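Local coordinates for protein alanine racemase, biosynthetic (Pseudomonas aeruginosa PAO1, PDB 6A2F) that belongs to the alanine racemase family of pyridoxal-phosphate proteins, pairing a TIM-barrel N-terminal domain with a strand-rich C-terminal domain in a two-subunit assembly, at residues A238-L243 / G267-G272; A260-R265 / L309-E314. One frame throughout, in Å; residues are numbered along the deposited sequence.

Contact 1 of 2, residues A238-L243 / G267-G272; sequences AQLISL and GTVSCG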
ATOM      1  N   ALA A 238       5.683  -0.218  16.175  1.00 14.57           N
ATOM      2  CA  ALA A 238       4.935  -1.415  16.531  1.00 14.94           C
ATOM      3  C   ALA A 238       5.497  -2.044  17.808  1.00 15.21           C
ATOM      4  O   ALA A 238       6.212  -1.386  18.568  1.00 14.92           O
ATOM      5  CB  ALA A 238       4.943  -2.413  15.381  1.00 15.02           C
ATOM      6  N   GLN A 239       5.165  -3.314  18.036  1.00 15.43           N
ATOM      7  CA  GLN A 239       5.617  -4.029  19.223  1.00 15.75           C
ATOM      8  C   GLN A 239       5.948  -5.481  18.940  1.00 15.94           C
ATOM      9  O   GLN A 239       5.420  -6.080  18.000  1.00 16.01           O
ATOM     10  CB  GLN A 239       4.550  -3.980  20.319  1.00 15.86           C
ATOM     11  CG  GLN A 239       4.749  -2.883  21.352  1.00 15.85           C
ATOM     12  CD  GLN A 239       3.555  -2.738  22.273  1.00 15.84           C
ATOM     13  OE1 GLN A 239       3.010  -3.732  22.766  1.00 15.71           O
ATOM     14  NE2 GLN A 239       3.134  -1.495  22.506  1.00 15.62           N
ATOM     15  N   LEU A 240       6.825  -6.040  19.770  1.00 16.14           N
ATOM     16  CA  LEU A 240       7.032  -7.480  19.816  1.00 16.20           C
ATOM     17  C   LEU A 240       5.812  -8.112  20.467  1.00 16.18           C
ATOM     18  O   LEU A 240       5.450  -7.757  21.588  1.00 16.10           O
ATOM     19  CB  LEU A 240       8.290  -7.825  20.614  1.00 16.06           C
ATOM     20  CG  LEU A 240       9.661  -7.442  20.057  1.00 16.00           C
ATOM     21  CD1 LEU A 240      10.725  -7.871  21.053  1.00 16.12           C
ATOM     22  CD2 LEU A 240       9.917  -8.065  18.691  1.00 15.89           C
ATOM     23  N   ILE A 241       5.175  -9.031  19.744  1.00 16.56           N
ATOM     24  CA  ILE A 241       3.961  -9.713  20.207  1.00 17.15           C
ATOM     25  C   ILE A 241       4.231 -11.197  20.471  1.00 17.95           C
ATOM     26  O   ILE A 241       3.372 -11.919  21.000  1.00 17.85           O
ATOM     27  CB  ILE A 241       2.780  -9.541  19.222  1.00 16.82           C
ATOM     28  CG1 ILE A 241       3.107 -10.162  17.852  1.00 16.91           C
ATOM     29  CG2 ILE A 241       2.414  -8.068  19.093  1.00 16.65           C
ATOM     30  CD1 ILE A 241       1.939 -10.226  16.885  1.00 16.78           C
ATOM     31  N   SER A 242       5.429 -11.638  20.091  1.00 18.67           N
ATOM     32  CA  SER A 242       5.868 -13.009  20.326  1.00 19.42           C
ATOM     33  C   SER A 242       7.387 -13.111  20.316  1.00 20.15           C
ATOM     34  O   SER A 242       8.071 -12.327  19.650  1.00 20.06           O
ATOM     35  CB  SER A 242       5.275 -13.956  19.282  1.00 19.32           C
ATOM     36  OG  SER A 242       5.608 -15.298  19.577  1.00 19.25           O
ATOM     37  N   LEU A 243       7.902 -14.085  21.062  1.00 21.13           N
ATOM     38  CA  LEU A 243       9.331 -14.353  21.121  1.00 22.00           C
ATOM     39  C   LEU A 243       9.553 -15.859  21.235  1.00 22.86           C
ATOM     40  O   LEU A 243       8.928 -16.523  22.068  1.00 22.85           O
ATOM     41  CB  LEU A 243       9.951 -13.598  22.295  1.00 22.15           C
ATOM     42  CG  LEU A 243      11.468 -13.445  22.450  1.00 22.48           C
ATOM     43  CD1 LEU A 243      12.199 -13.307  21.122  1.00 22.80           C
ATOM     44  CD2 LEU A 243      11.737 -12.239  23.334  1.00 22.24           C
ATOM     45  N   GLY A 267      11.656 -12.911  17.174  1.00 18.92           N
ATOM     46  CA  GLY A 267      10.514 -12.127  17.642  1.00 17.95           C
ATOM     47  C   GLY A 267       9.560 -11.740  16.531  1.00 17.27           C
ATOM     48  O   GLY A 267       9.988 -11.407  15.431  1.00 17.36           O
ATOM     49  N   THR A 268       8.262 -11.783  16.825  1.00 16.54           N
ATOM     50  CA  THR A 268       7.227 -11.412  15.860  1.00 15.88           C
ATOM     51  C   THR A 268       6.698 -10.004  16.153  1.00 15.41           C
ATOM     52  O   THR A 268       6.448  -9.652  17.306  1.00 15.37           O
ATOM     53  CB  THR A 268       6.078 -12.446  15.844  1.00 15.91           C
ATOM     54  OG1 THR A 268       6.625 -13.753  15.637  1.00 15.87           O
ATOM     55  CG2 THR A 268       5.063 -12.148  14.730  1.00 15.80           C
ATOM     56  N   VAL A 269       6.538  -9.212  15.095  1.00 14.82           N
ATOM     57  CA  VAL A 269       6.158  -7.804  15.202  1.00 14.30           C
ATOM     58  C   VAL A 269       4.771  -7.549  14.605  1.00 13.99           C
ATOM     59  O   VAL A 269       4.389  -8.157  13.596  1.00 13.97           O
ATOM     60  CB  VAL A 269       7.215  -6.896  14.528  1.00 14.31           C
ATOM     61  CG1 VAL A 269       6.788  -5.435  14.535  1.00 14.20           C
ATOM     62  CG2 VAL A 269       8.562  -7.055  15.215  1.00 14.22           C
ATOM     63  N   SER A 270       4.032  -6.640  15.241  1.00 13.51           N
ATOM     64  CA  SER A 270       2.671  -6.289  14.842  1.00 13.03           C
ATOM     65  C   SER A 270       2.633  -5.308  13.665  1.00 12.76           C
ATOM     66  O   SER A 270       2.076  -4.204  13.766  1.00 12.64           O
ATOM     67  CB  SER A 270       1.916  -5.718  16.044  1.00 13.04           C
ATOM     68  OG  SER A 270       2.661  -4.675  16.652  1.00 12.98           O
ATOM     69  N   CYS A 271       3.233  -5.721  12.552  1.00 12.51           N
ATOM     70  CA  CYS A 271       3.245  -4.939  11.313  1.00 12.29           C
ATOM     71  C   CYS A 271       3.480  -5.869  10.136  1.00 12.03           C
ATOM     72  O   CYS A 271       4.356  -6.723  10.192  1.00 12.04           O
ATOM     73  CB  CYS A 271       4.328  -3.854  11.347  1.00 12.21           C
ATOM     74  SG  CYS A 271       4.354  -2.785   9.884  1.00 12.31           S
ATOM     75  N   GLY A 272       2.692  -5.704   9.080  1.00 11.85           N
ATOM     76  CA  GLY A 272       2.821  -6.527   7.879  1.00 11.66           C
ATOM     77  C   GLY A 272       2.513  -5.757   6.616  1.00 11.56           C
ATOM     78  O   GLY A 272       2.275  -4.548   6.664  1.00 11.51           O
TER
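Ile241 and Ser242 both sit opposite Thr268, which makes a classic beta bulge where 238-243 runs antiparallel to 267-269 in the C-terminal domain of this alanine racemase. The bulge is closed by two backbone bonds: Ile241 N to Thr268 O, 2.8 Å and nearly straight at 172°, and Thr268 N to Ser242 O at 2.9 Å. On one side of the sheet, Leu240 CD2 meets Val269 CG2 at 3.9 Å, with Leu305, Val307 and Val321 of neighbouring strands filling in around them. From Ile241, CB and CG1 lie by Thr268 O, CG1 closest at 3.4 Å, because chi1 (62°) sets CG1 between the backbone N and the carbonyl carbon. CG2 branches toward Ser270 CB, and CD1, carried on by the extended chi2, comes loosely up to Thr268 CG2, 4.3 Å away. The second subunit packs here as well, its Glu80 against Ile241 and its Leu131 against Ser242, whose OG bonds to Arg130 O of that subunit. Past the strand end, Ser270 is the centre of an inverse gamma turn, and both its backbone and its side chain grip Gln239: Ser270 N binds Gln239 O at 3.1 Å. Its hydroxyl, also hydrogen-bonded to Pro3 O, accepts from the backbone amide of the same residue, with Gln239 N 3.2 Å from Ser270 OG.

Contact 2 of 2, residues A260-R265 / L309-E314; sequences AERPAR and LSDLPE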
ATOM      1  N   ALA A 260      17.800 -21.036  10.373  1.00 23.40           N
ATOM      2  CA  ALA A 260      18.692 -20.739  11.496  1.00 24.69           C
ATOM      3  C   ALA A 260      20.006 -21.512  11.413  1.00 25.80           C
ATOM      4  O   ALA A 260      20.012 -22.733  11.238  1.00 25.78           O
ATOM      5  CB  ALA A 260      17.991 -21.022  12.817  1.00 24.47           C
ATOM      6  N   GLU A 261      21.113 -20.787  11.548  1.00 27.56           N
ATOM      7  CA  GLU A 261      22.452 -21.367  11.453  1.00 29.84           C
ATOM      8  C   GLU A 261      23.152 -21.491  12.807  1.00 30.89           C
ATOM      9  O   GLU A 261      24.128 -22.233  12.945  1.00 31.88           O
ATOM     10  CB  GLU A 261      23.310 -20.560  10.481  1.00 30.56           C
ATOM     11  CG  GLU A 261      22.906 -20.732   9.023  1.00 31.08           C
ATOM     12  CD  GLU A 261      23.648 -19.792   8.097  1.00 31.62           C
ATOM     13  OE1 GLU A 261      24.021 -20.231   6.987  1.00 32.22           O
ATOM     14  OE2 GLU A 261      23.867 -18.619   8.476  1.00 31.81           O
ATOM     15  N   ARG A 262      22.652 -20.752  13.791  1.00 31.56           N
ATOM     16  CA  ARG A 262      23.060 -20.884  15.187  1.00 32.01           C
ATOM     17  C   ARG A 262      21.776 -20.879  16.018  1.00 31.60           C
ATOM     18  O   ARG A 262      20.739 -20.435  15.517  1.00 32.05           O
ATOM     19  CB  ARG A 262      23.993 -19.729  15.579  1.00 33.27           C
ATOM     20  CG  ARG A 262      23.365 -18.342  15.506  1.00 34.37           C
ATOM     21  CD  ARG A 262      24.420 -17.260  15.336  1.00 35.27           C
ATOM     22  NE  ARG A 262      23.828 -15.920  15.307  1.00 35.93           N
ATOM     23  CZ  ARG A 262      23.939 -15.016  16.280  1.00 36.19           C
ATOM     24  NH1 ARG A 262      23.361 -13.830  16.144  1.00 35.79           N
ATOM     25  NH2 ARG A 262      24.631 -15.285  17.383  1.00 36.17           N
ATOM     26  N   PRO A 263      21.814 -21.383  17.274  1.00 30.83           N
ATOM     27  CA  PRO A 263      20.578 -21.300  18.062  1.00 29.85           C
ATOM     28  C   PRO A 263      20.059 -19.863  18.044  1.00 29.08           C
ATOM     29  O   PRO A 263      20.801 -18.930  18.366  1.00 28.63           O
ATOM     30  CB  PRO A 263      21.024 -21.705  19.470  1.00 30.10           C
ATOM     31  CG  PRO A 263      22.213 -22.574  19.242  1.00 30.48           C
ATOM     32  CD  PRO A 263      22.915 -21.993  18.045  1.00 30.63           C
ATOM     33  N   ALA A 264      18.804 -19.695  17.632  1.00 28.03           N
ATOM     34  CA  ALA A 264      18.273 -18.367  17.345  1.00 26.73           C
ATOM     35  C   ALA A 264      17.126 -17.940  18.251  1.00 26.21           C
ATOM     36  O   ALA A 264      16.354 -18.764  18.748  1.00 25.85           O
ATOM     37  CB  ALA A 264      17.864 -18.265  15.882  1.00 26.29           C
ATOM     38  N   ARG A 265      17.046 -16.629  18.455  1.00 25.48           N
ATOM     39  CA  ARG A 265      15.988 -15.990  19.211  1.00 24.64           C
ATOM     40  C   ARG A 265      15.195 -15.158  18.201  1.00 23.48           C
ATOM     41  O   ARG A 265      15.752 -14.273  17.550  1.00 23.54           O
ATOM     42  CB  ARG A 265      16.617 -15.107  20.291  1.00 25.56           C
ATOM     43  CG  ARG A 265      15.736 -14.796  21.483  1.00 26.52           C
ATOM     44  CD  ARG A 265      16.541 -14.089  22.570  1.00 27.07           C
ATOM     45  NE  ARG A 265      15.679 -13.586  23.639  1.00 27.53           N
ATOM     46  CZ  ARG A 265      15.197 -14.329  24.637  1.00 28.33           C
ATOM     47  NH1 ARG A 265      14.414 -13.770  25.554  1.00 29.12           N
ATOM     48  NH2 ARG A 265      15.488 -15.627  24.725  1.00 27.52           N
ATOM     49  N   LEU A 309      16.442 -11.662  16.952  1.00 19.56           N
ATOM     50  CA  LEU A 309      16.742 -11.054  18.248  1.00 20.28           C
ATOM     51  C   LEU A 309      17.869 -11.764  19.006  1.00 20.85           C
ATOM     52  O   LEU A 309      18.024 -11.579  20.217  1.00 20.49           O
ATOM     53  CB  LEU A 309      15.474 -10.986  19.104  1.00 20.00           C
ATOM     54  CG  LEU A 309      14.405  -9.974  18.690  1.00 19.87           C
ATOM     55  CD1 LEU A 309      13.136 -10.214  19.484  1.00 19.88           C
ATOM     56  CD2 LEU A 309      14.881  -8.542  18.878  1.00 19.85           C
ATOM     57  N   SER A 310      18.661 -12.553  18.280  1.00 21.85           N
ATOM     58  CA  SER A 310      19.740 -13.358  18.869  1.00 23.00           C
ATOM     59  C   SER A 310      20.819 -12.546  19.593  1.00 23.81           C
ATOM     60  O   SER A 310      21.376 -13.013  20.583  1.00 24.18           O
ATOM     61  CB  SER A 310      20.388 -14.241  17.803  1.00 22.92           C
ATOM     62  OG  SER A 310      19.441 -15.139  17.253  1.00 23.35           O
ATOM     63  N   ASP A 311      21.098 -11.341  19.097  1.00 24.86           N
ATOM     64  CA  ASP A 311      22.102 -10.454  19.686  1.00 25.48           C
ATOM     65  C   ASP A 311      21.476  -9.377  20.573  1.00 26.04           C
ATOM     66  O   ASP A 311      22.147  -8.421  20.974  1.00 26.12           O
ATOM     67  CB  ASP A 311      22.964  -9.811  18.593  1.00 25.99           C
ATOM     68  CG  ASP A 311      23.594 -10.835  17.667  1.00 26.94           C
ATOM     69  OD1 ASP A 311      24.203 -11.807  18.161  1.00 28.20           O
ATOM     70  OD2 ASP A 311      23.482 -10.669  16.437  1.00 27.32           O
ATOM     71  N   LEU A 312      20.189  -9.533  20.875  1.00 26.42           N
ATOM     72  CA  LEU A 312      19.516  -8.668  21.838  1.00 27.26           C
ATOM     73  C   LEU A 312      18.819  -9.508  22.917  1.00 28.31           C
ATOM     74  O   LEU A 312      17.592  -9.628  22.918  1.00 28.78           O
ATOM     75  CB  LEU A 312      18.531  -7.725  21.131  1.00 26.71           C
ATOM     76  CG  LEU A 312      19.095  -6.783  20.059  1.00 26.56           C
ATOM     77  CD1 LEU A 312      17.967  -6.141  19.266  1.00 26.56           C
ATOM     78  CD2 LEU A 312      20.008  -5.716  20.647  1.00 26.08           C
ATOM     79  N   PRO A 313      19.607 -10.091  23.845  1.00 29.25           N
ATOM     80  CA  PRO A 313      19.084 -11.056  24.825  1.00 29.73           C
ATOM     81  C   PRO A 313      18.039 -10.467  25.767  1.00 30.37           C
ATOM     82  O   PRO A 313      17.206 -11.204  26.296  1.00 29.99           O
ATOM     83  CB  PRO A 313      20.330 -11.468  25.626  1.00 29.79           C
ATOM     84  CG  PRO A 313      21.502 -11.012  24.818  1.00 30.04           C
ATOM     85  CD  PRO A 313      21.032  -9.796  24.081  1.00 29.65           C
ATOM     86  N   GLU A 314      18.085  -9.151  25.965  1.00 31.74           N
ATOM     87  CA  GLU A 314      17.187  -8.475  26.901  1.00 33.16           C
ATOM     88  C   GLU A 314      15.836  -8.056  26.301  1.00 32.40           C
ATOM     89  O   GLU A 314      14.952  -7.581  27.022  1.00 32.33           O
ATOM     90  CB  GLU A 314      17.893  -7.279  27.559  1.00 35.91           C
ATOM     91  CG  GLU A 314      18.921  -7.658  28.627  1.00 38.87           C
ATOM     92  CD  GLU A 314      18.299  -8.140  29.937  1.00 41.28           C
ATOM     93  OE1 GLU A 314      17.100  -8.495  29.962  1.00 42.40           O
ATOM     94  OE2 GLU A 314      19.019  -8.167  30.959  1.00 43.68           O
TER
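A type I beta turn, Leu309 to Leu312, follows strand 305-308 and docks on the start of strand 264-269, centred about 37 Å from the chain's centre. Leu309 N donates to Arg265 O (2.8 Å); one residue further along, a side chain replaces the backbone as partner: Arg265 N points almost straight, at 170°, to Ser310 OG at 3.1 Å. That hydroxyl stands beside its own backbone N (chi1 -61°) and is also hydrogen-bonded to Asp308 in the preceding strand. Farther out, Arg262 reaches across with its chain extended from CG to NE and lays one guanidinium face over Ser310 CB, 3.4 Å from Arg262 NH1. The same nitrogen forms a salt bridge with Asp311 OD1 at 3.0 Å. The oxygen lies near the guanidinium plane, yet the nitrogen stands above the carboxylate plane; the two flat groups are 26° apart. Arg265 extends alongside the turn, its CD 3.7 Å from Leu309 O, and its NH2 forms a salt bridge with Glu245 OE1. The exposed Arg262–Asp311 bridge is thus a single-nitrogen ionic link, whereas the hydroxyl and backbone bonds behind it tie the turn to the strand without relying on charge between the two segments.

Overall arrangement
Contacts 1 and 2 lie about 15 Å apart, centre to centre, on the same side of the chain's centre and within the C-terminal domain. They share strand 264-269: contact 2 uses its beginning, contact 1 its end and the residues beyond. Along the chain the order is 238-243, 260-265, 267-272, 309-314, so the segments alternate. Leu309 joins the two, its CD1 packing 3.6 Å from Leu243 CD1 and 3.7 Å from Leu240 CD1. Contact 1 is buried in the sheet and meets the second subunit, whereas contact 2 is partly buried and touches no other chain of the assembly. Strand 264-269 thus leads from contact 2, farther from the chain's centre, to where contact 1 meets the second subunit.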